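Local atomic coordinates of serpin-ZX (Arabidopsis thaliana, PDB entry 3LE2), a protein that inhibits metacaspase-9 by covalent binding after cleavage of its reactive center loop, and limits the activity of RD21A, helping control programmed cell death. Residues P204-Y217 with H266-P280. Numbering follows the deposited sequence.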
loop_
_atom_site.group_PDB
_atom_site.type_symbol
_atom_site.label_atom_id
_atom_site.label_comp_id
_atom_site.label_asym_id
_atom_site.label_seq_id
_atom_site.Cartn_x
_atom_site.Cartn_y
_atom_site.Cartn_z
ATOM N N PRO A 204 14.406 -16.984 -10.109
ATOM C CA PRO A 204 14.295 -17.861 -8.935
ATOM C C PRO A 204 12.839 -18.011 -8.450
ATOM O O PRO A 204 12.200 -17.024 -8.077
ATOM C CB PRO A 204 15.126 -17.137 -7.856
ATOM C CG PRO A 204 15.737 -15.932 -8.518
ATOM C CD PRO A 204 15.023 -15.683 -9.792
ATOM N N PHE A 205 12.327 -19.237 -8.467
ATOM C CA PHE A 205 11.022 -19.551 -7.907
ATOM C C PHE A 205 11.170 -20.354 -6.620
ATOM O O PHE A 205 11.818 -21.403 -6.611
ATOM C CB PHE A 205 10.198 -20.381 -8.888
ATOM C CG PHE A 205 9.576 -19.585 -10.005
ATOM C CD1 PHE A 205 8.323 -19.011 -9.850
ATOM C CD2 PHE A 205 10.227 -19.441 -11.220
ATOM C CE1 PHE A 205 7.728 -18.308 -10.876
ATOM C CE2 PHE A 205 9.637 -18.724 -12.262
ATOM C CZ PHE A 205 8.385 -18.156 -12.087
ATOM N N MET A 206 10.562 -19.869 -5.540
ATOM C CA MET A 206 10.500 -20.621 -4.297
ATOM C C MET A 206 9.439 -21.709 -4.416
ATOM O O MET A 206 8.476 -21.568 -5.170
ATOM C CB MET A 206 10.151 -19.691 -3.138
ATOM C CG MET A 206 11.012 -18.456 -3.075
ATOM S SD MET A 206 10.691 -17.454 -1.621
ATOM C CE MET A 206 8.928 -17.181 -1.775
ATOM N N THR A 207 9.617 -22.798 -3.675
ATOM C CA THR A 207 8.630 -23.871 -3.668
ATOM C C THR A 207 8.464 -24.475 -2.286
ATOM O O THR A 207 9.234 -24.180 -1.368
ATOM C CB THR A 207 8.971 -24.997 -4.662
ATOM O OG1 THR A 207 7.834 -25.858 -4.806
ATOM C CG2 THR A 207 10.166 -25.806 -4.170
ATOM N N SER A 208 7.438 -25.307 -2.146
ATOM C CA SER A 208 7.132 -25.964 -0.880
ATOM C C SER A 208 6.200 -27.147 -1.092
ATOM O O SER A 208 5.464 -27.214 -2.080
ATOM C CB SER A 208 6.491 -24.992 0.105
ATOM O OG SER A 208 6.080 -25.686 1.267
ATOM N N LYS A 209 6.241 -28.090 -0.160
ATOM C CA LYS A 209 5.350 -29.237 -0.231
ATOM C C LYS A 209 4.375 -29.199 0.925
ATOM O O LYS A 209 3.484 -30.031 1.010
ATOM C CB LYS A 209 6.124 -30.561 -0.267
ATOM C CG LYS A 209 6.429 -31.059 -1.683
ATOM C CD LYS A 209 7.128 -32.416 -1.673
ATOM C CE LYS A 209 7.104 -33.065 -3.055
ATOM N NZ LYS A 209 7.596 -32.155 -4.138
ATOM N N LYS A 210 4.546 -28.214 1.805
ATOM C CA LYS A 210 3.592 -27.976 2.875
ATOM C C LYS A 210 2.241 -27.541 2.310
ATOM O O LYS A 210 2.130 -27.151 1.151
ATOM C CB LYS A 210 4.114 -26.916 3.842
ATOM C CG LYS A 210 5.407 -27.297 4.537
ATOM C CD LYS A 210 5.540 -26.583 5.875
ATOM C CE LYS A 210 6.909 -26.797 6.495
ATOM N NZ LYS A 210 7.961 -25.948 5.845
ATOM N N LYS A 211 1.209 -27.598 3.136
ATOM C CA LYS A 211 -0.107 -27.179 2.690
ATOM C C LYS A 211 -0.164 -25.654 2.640
ATOM O O LYS A 211 0.507 -24.979 3.418
ATOM C CB LYS A 211 -1.169 -27.758 3.618
ATOM C CG LYS A 211 -1.144 -29.291 3.690
ATOM C CD LYS A 211 -2.273 -29.848 4.571
ATOM C CE LYS A 211 -2.112 -31.355 4.848
ATOM N NZ LYS A 211 -2.346 -32.232 3.657
ATOM N N GLN A 212 -0.946 -25.104 1.719
ATOM C CA GLN A 212 -1.047 -23.647 1.602
ATOM C C GLN A 212 -2.500 -23.132 1.653
ATOM O O GLN A 212 -3.432 -23.848 1.297
ATOM C CB GLN A 212 -0.363 -23.165 0.314
ATOM C CG GLN A 212 1.068 -23.715 0.067
ATOM C CD GLN A 212 2.086 -23.202 1.062
ATOM O OE1 GLN A 212 1.984 -22.079 1.550
ATOM N NE2 GLN A 212 3.076 -24.031 1.379
ATOM N N TYR A 213 -2.680 -21.890 2.101
ATOM C CA TYR A 213 -3.963 -21.191 1.974
ATOM C C TYR A 213 -4.221 -20.802 0.514
ATOM O O TYR A 213 -3.869 -19.698 0.080
ATOM C CB TYR A 213 -3.988 -19.919 2.843
ATOM C CG TYR A 213 -3.888 -20.164 4.338
ATOM C CD1 TYR A 213 -4.982 -20.644 5.058
ATOM C CD2 TYR A 213 -2.702 -19.895 5.035
ATOM C CE1 TYR A 213 -4.902 -20.870 6.423
ATOM C CE2 TYR A 213 -2.608 -20.113 6.387
ATOM C CZ TYR A 213 -3.720 -20.607 7.081
ATOM O OH TYR A 213 -3.652 -20.825 8.434
ATOM N N VAL A 214 -4.823 -21.707 -0.249
ATOM C CA VAL A 214 -5.160 -21.405 -1.636
ATOM C C VAL A 214 -6.635 -21.709 -1.941
ATOM O O VAL A 214 -7.141 -22.771 -1.575
ATOM C CB VAL A 214 -4.268 -22.194 -2.611
ATOM C CG1 VAL A 214 -4.567 -21.801 -4.055
ATOM C CG2 VAL A 214 -2.801 -21.967 -2.289
ATOM N N SER A 215 -7.319 -20.768 -2.590
ATOM C CA SER A 215 -8.659 -21.008 -3.125
ATOM C C SER A 215 -8.662 -20.721 -4.629
ATOM O O SER A 215 -8.002 -19.792 -5.098
ATOM C CB SER A 215 -9.717 -20.123 -2.446
ATOM O OG SER A 215 -9.842 -20.386 -1.062
ATOM N N ALA A 216 -9.425 -21.514 -5.373
ATOM C CA ALA A 216 -9.629 -21.274 -6.788
ATOM C C ALA A 216 -11.010 -20.687 -7.037
ATOM O O ALA A 216 -11.986 -21.033 -6.374
ATOM C CB ALA A 216 -9.442 -22.563 -7.582
ATOM N N TYR A 217 -11.071 -19.789 -8.005
ATOM C CA TYR A 217 -12.295 -19.140 -8.392
ATOM C C TYR A 217 -12.417 -19.198 -9.924
ATOM O O TYR A 217 -11.584 -19.793 -10.605
ATOM C CB TYR A 217 -12.284 -17.692 -7.895
ATOM C CG TYR A 217 -12.114 -17.577 -6.396
ATOM C CD1 TYR A 217 -13.207 -17.698 -5.542
ATOM C CD2 TYR A 217 -10.870 -17.353 -5.834
ATOM C CE1 TYR A 217 -13.061 -17.594 -4.174
ATOM C CE2 TYR A 217 -10.712 -17.255 -4.463
ATOM C CZ TYR A 217 -11.813 -17.375 -3.634
ATOM O OH TYR A 217 -11.671 -17.272 -2.261
ATOM N N HIS A 266 -12.470 -12.936 -0.985
ATOM C CA HIS A 266 -11.460 -13.794 -1.616
ATOM C C HIS A 266 -10.241 -13.982 -0.715
ATOM O O HIS A 266 -9.106 -13.696 -1.110
ATOM C CB HIS A 266 -11.089 -13.248 -3.002
ATOM C CG HIS A 266 -12.238 -13.288 -3.959
ATOM N ND1 HIS A 266 -13.207 -12.309 -3.995
ATOM C CD2 HIS A 266 -12.618 -14.228 -4.858
ATOM C CE1 HIS A 266 -14.119 -12.629 -4.899
ATOM N NE2 HIS A 266 -13.784 -13.787 -5.437
ATOM N N ILE A 267 -10.519 -14.440 0.506
ATOM C CA ILE A 267 -9.523 -14.724 1.530
ATOM C C ILE A 267 -9.539 -16.232 1.804
ATOM O O ILE A 267 -10.490 -16.759 2.398
ATOM C CB ILE A 267 -9.844 -13.950 2.833
ATOM C CG1 ILE A 267 -9.683 -12.454 2.621
ATOM C CG2 ILE A 267 -8.931 -14.369 3.992
ATOM C CD1 ILE A 267 -10.133 -11.642 3.817
ATOM N N PRO A 268 -8.499 -16.941 1.342
ATOM C CA PRO A 268 -8.491 -18.398 1.514
ATOM C C PRO A 268 -8.251 -18.702 2.973
ATOM O O PRO A 268 -7.245 -18.251 3.511
ATOM C CB PRO A 268 -7.269 -18.857 0.704
ATOM C CG PRO A 268 -6.675 -17.624 0.079
ATOM C CD PRO A 268 -7.251 -16.430 0.741
ATOM N N ARG A 269 -9.129 -19.462 3.610
ATOM C CA ARG A 269 -8.998 -19.678 5.046
ATOM C C ARG A 269 -8.589 -21.096 5.421
ATOM O O ARG A 269 -8.320 -21.371 6.588
ATOM C CB ARG A 269 -10.279 -19.264 5.773
ATOM C CG ARG A 269 -10.440 -17.765 5.822
ATOM C CD ARG A 269 -11.632 -17.339 6.674
ATOM N NE ARG A 269 -11.660 -15.885 6.815
ATOM C CZ ARG A 269 -12.240 -15.064 5.946
ATOM N NH1 ARG A 269 -12.861 -15.549 4.873
ATOM N NH2 ARG A 269 -12.210 -13.758 6.154
ATOM N N ARG A 270 -8.545 -21.989 4.438
ATOM C CA ARG A 270 -8.091 -23.360 4.671
ATOM C C ARG A 270 -6.751 -23.644 3.990
ATOM O O ARG A 270 -6.561 -23.331 2.809
ATOM C CB ARG A 270 -9.112 -24.370 4.150
ATOM C CG ARG A 270 -10.407 -24.375 4.899
ATOM C CD ARG A 270 -11.233 -25.595 4.541
ATOM N NE ARG A 270 -12.475 -25.620 5.307
ATOM C CZ ARG A 270 -12.554 -25.966 6.590
ATOM N NH1 ARG A 270 -11.458 -26.323 7.251
ATOM N NH2 ARG A 270 -13.727 -25.953 7.212
ATOM N N GLN A 271 -5.833 -24.251 4.731
ATOM C CA GLN A 271 -4.621 -24.779 4.120
ATOM C C GLN A 271 -4.960 -26.067 3.415
ATOM O O GLN A 271 -5.506 -26.984 4.022
ATOM C CB GLN A 271 -3.549 -25.037 5.169
ATOM C CG GLN A 271 -3.007 -23.765 5.775
ATOM C CD GLN A 271 -1.974 -24.026 6.848
ATOM O OE1 GLN A 271 -2.278 -24.604 7.881
ATOM N NE2 GLN A 271 -0.749 -23.576 6.614
ATOM N N VAL A 272 -4.647 -26.129 2.128
ATOM C CA VAL A 272 -4.949 -27.303 1.335
ATOM C C VAL A 272 -3.690 -27.897 0.727
ATOM O O VAL A 272 -2.625 -27.282 0.727
ATOM C CB VAL A 272 -6.008 -27.015 0.231
ATOM C CG1 VAL A 272 -7.262 -26.401 0.849
ATOM C CG2 VAL A 272 -5.443 -26.105 -0.856
ATOM N N LYS A 273 -3.826 -29.115 0.227
ATOM C CA LYS A 273 -2.720 -29.834 -0.375
ATOM C C LYS A 273 -2.394 -29.197 -1.717
ATOM O O LYS A 273 -3.291 -28.966 -2.538
ATOM C CB LYS A 273 -3.105 -31.308 -0.565
ATOM C CG LYS A 273 -1.947 -32.254 -0.873
ATOM C CD LYS A 273 -2.439 -33.703 -0.963
ATOM C CE LYS A 273 -1.324 -34.705 -0.665
ATOM N NZ LYS A 273 -0.816 -34.601 0.739
ATOM N N VAL A 274 -1.115 -28.910 -1.941
ATOM C CA VAL A 274 -0.672 -28.392 -3.232
ATOM C C VAL A 274 0.112 -29.473 -3.962
ATOM O O VAL A 274 0.856 -30.229 -3.340
ATOM C CB VAL A 274 0.236 -27.151 -3.071
ATOM C CG1 VAL A 274 -0.517 -26.016 -2.395
ATOM C CG2 VAL A 274 1.496 -27.511 -2.282
ATOM N N ARG A 275 -0.060 -29.565 -5.272
ATOM C CA ARG A 275 0.806 -30.439 -6.048
ATOM C C ARG A 275 1.997 -29.626 -6.574
ATOM O O ARG A 275 3.115 -29.736 -6.071
ATOM C CB ARG A 275 0.042 -31.119 -7.184
ATOM C CG ARG A 275 0.969 -31.704 -8.228
ATOM C CD ARG A 275 0.276 -32.695 -9.122
ATOM N NE ARG A 275 -0.793 -32.099 -9.905
ATOM C CZ ARG A 275 -0.648 -31.619 -11.134
ATOM N NH1 ARG A 275 0.540 -31.645 -11.727
ATOM N NH2 ARG A 275 -1.696 -31.107 -11.766
ATOM N N GLU A 276 1.750 -28.797 -7.575
ATOM C CA GLU A 276 2.759 -27.850 -8.023
ATOM C C GLU A 276 2.557 -26.493 -7.366
ATOM O O GLU A 276 1.460 -25.932 -7.408
ATOM C CB GLU A 276 2.727 -27.709 -9.539
ATOM C CG GLU A 276 3.768 -28.543 -10.231
ATOM C CD GLU A 276 4.311 -27.840 -11.450
ATOM O OE1 GLU A 276 5.355 -27.154 -11.331
ATOM O OE2 GLU A 276 3.680 -27.956 -12.523
ATOM N N PHE A 277 3.624 -25.978 -6.761
ATOM C CA PHE A 277 3.570 -24.730 -6.003
ATOM C C PHE A 277 4.822 -23.882 -6.213
ATOM O O PHE A 277 5.883 -24.200 -5.680
ATOM C CB PHE A 277 3.414 -25.027 -4.516
ATOM C CG PHE A 277 3.238 -23.806 -3.672
ATOM C CD1 PHE A 277 2.134 -22.992 -3.833
ATOM C CD2 PHE A 277 4.171 -23.477 -2.711
ATOM C CE1 PHE A 277 1.969 -21.861 -3.060
ATOM C CE2 PHE A 277 4.015 -22.352 -1.933
ATOM C CZ PHE A 277 2.912 -21.543 -2.103
ATOM N N LYS A 278 4.697 -22.802 -6.982
ATOM C CA LYS A 278 5.862 -21.987 -7.323
ATOM C C LYS A 278 5.626 -20.494 -7.139
ATOM O O LYS A 278 4.715 -19.922 -7.741
ATOM C CB LYS A 278 6.304 -22.269 -8.758
ATOM C CG LYS A 278 6.778 -23.691 -8.998
ATOM C CD LYS A 278 8.064 -23.989 -8.242
ATOM C CE LYS A 278 8.470 -25.449 -8.398
ATOM N NZ LYS A 278 8.588 -25.839 -9.836
ATOM N N ILE A 279 6.476 -19.870 -6.330
ATOM C CA ILE A 279 6.399 -18.437 -6.060
ATOM C C ILE A 279 7.709 -17.724 -6.443
ATOM O O ILE A 279 8.769 -18.014 -5.879
ATOM C CB ILE A 279 6.104 -18.187 -4.562
ATOM C CG1 ILE A 279 4.861 -18.953 -4.139
ATOM C CG2 ILE A 279 5.894 -16.715 -4.286
ATOM C CD1 ILE A 279 3.637 -18.593 -4.961
ATOM N N PRO A 280 7.647 -16.774 -7.393
ATOM C CA PRO A 280 8.895 -16.076 -7.728
ATOM C C PRO A 280 9.356 -15.176 -6.599
ATOM O O PRO A 280 8.519 -14.529 -5.956
ATOM C CB PRO A 280 8.495 -15.213 -8.925
ATOM C CG PRO A 280 7.027 -14.985 -8.748
ATOM C CD PRO A 280 6.518 -16.303 -8.215
HETATM O O HOH W 1 5.463 -28.268 -4.830
HETATM O O HOH W 2 0.820 -29.860 0.348
HETATM O O HOH W 3 0.709 -32.680 2.669
HETATM O O HOH W 4 -8.706 -21.915 1.202
#
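Phe277 and Gln212 meet at the corner where two antiparallel strand pairings of the serpin fold join. Strand 204-207 runs along 277-280. The short axes of 212-217 and 271-274 cross at 87°, yet Gln212 and Val272 form an antiparallel hydrogen-bonded pair. The chain of 266-280 turns at Arg275 and Glu276.

The Phe277 ring fills the hollow at the bend. The CA-CB bond of Phe277 points toward 204-217, and CG anti to the backbone N (chi1 -175°) lays the ring against Gln212. Gln212 folds back at chi2 (-67°) and lies over one ring face, with CG 3.7 Å from the ring centroid. Its amide plane is nearly parallel to the ring. Ser208 N sits at the ring edge. Val274 CG1 fills in beside Gln212 CG, while Val274 CG2 packs on Lys210 O.

Paired backbone bonds of Met206 with Ile279 and of Gln212 with Val272 fix the two registers. Gln271 CG rests over the centre of the Tyr213 ring, 3.5 Å from the centroid. The Pro268 ring fits between Tyr213 and Ser215, with Pro268 CB 3.5 Å from Ser215 OG. His266 turns its edge to the face of Tyr217, and His266 CD2 lies 3.5 Å from Tyr217 CE1. His266 ND1 is held by Phe262 O.

Lys211, near Gly354 of the reactive bond, pairs with Glu359. Its NZ shares a water with Lys273 NZ; the bond from Lys273 is weak. Near the start of 204-217, Phe205 CE1 packs on Pro280 CD. Two residues on, Thr207 OG1 donates to Phe277 O at 2.7 Å, in the carbonyl plane.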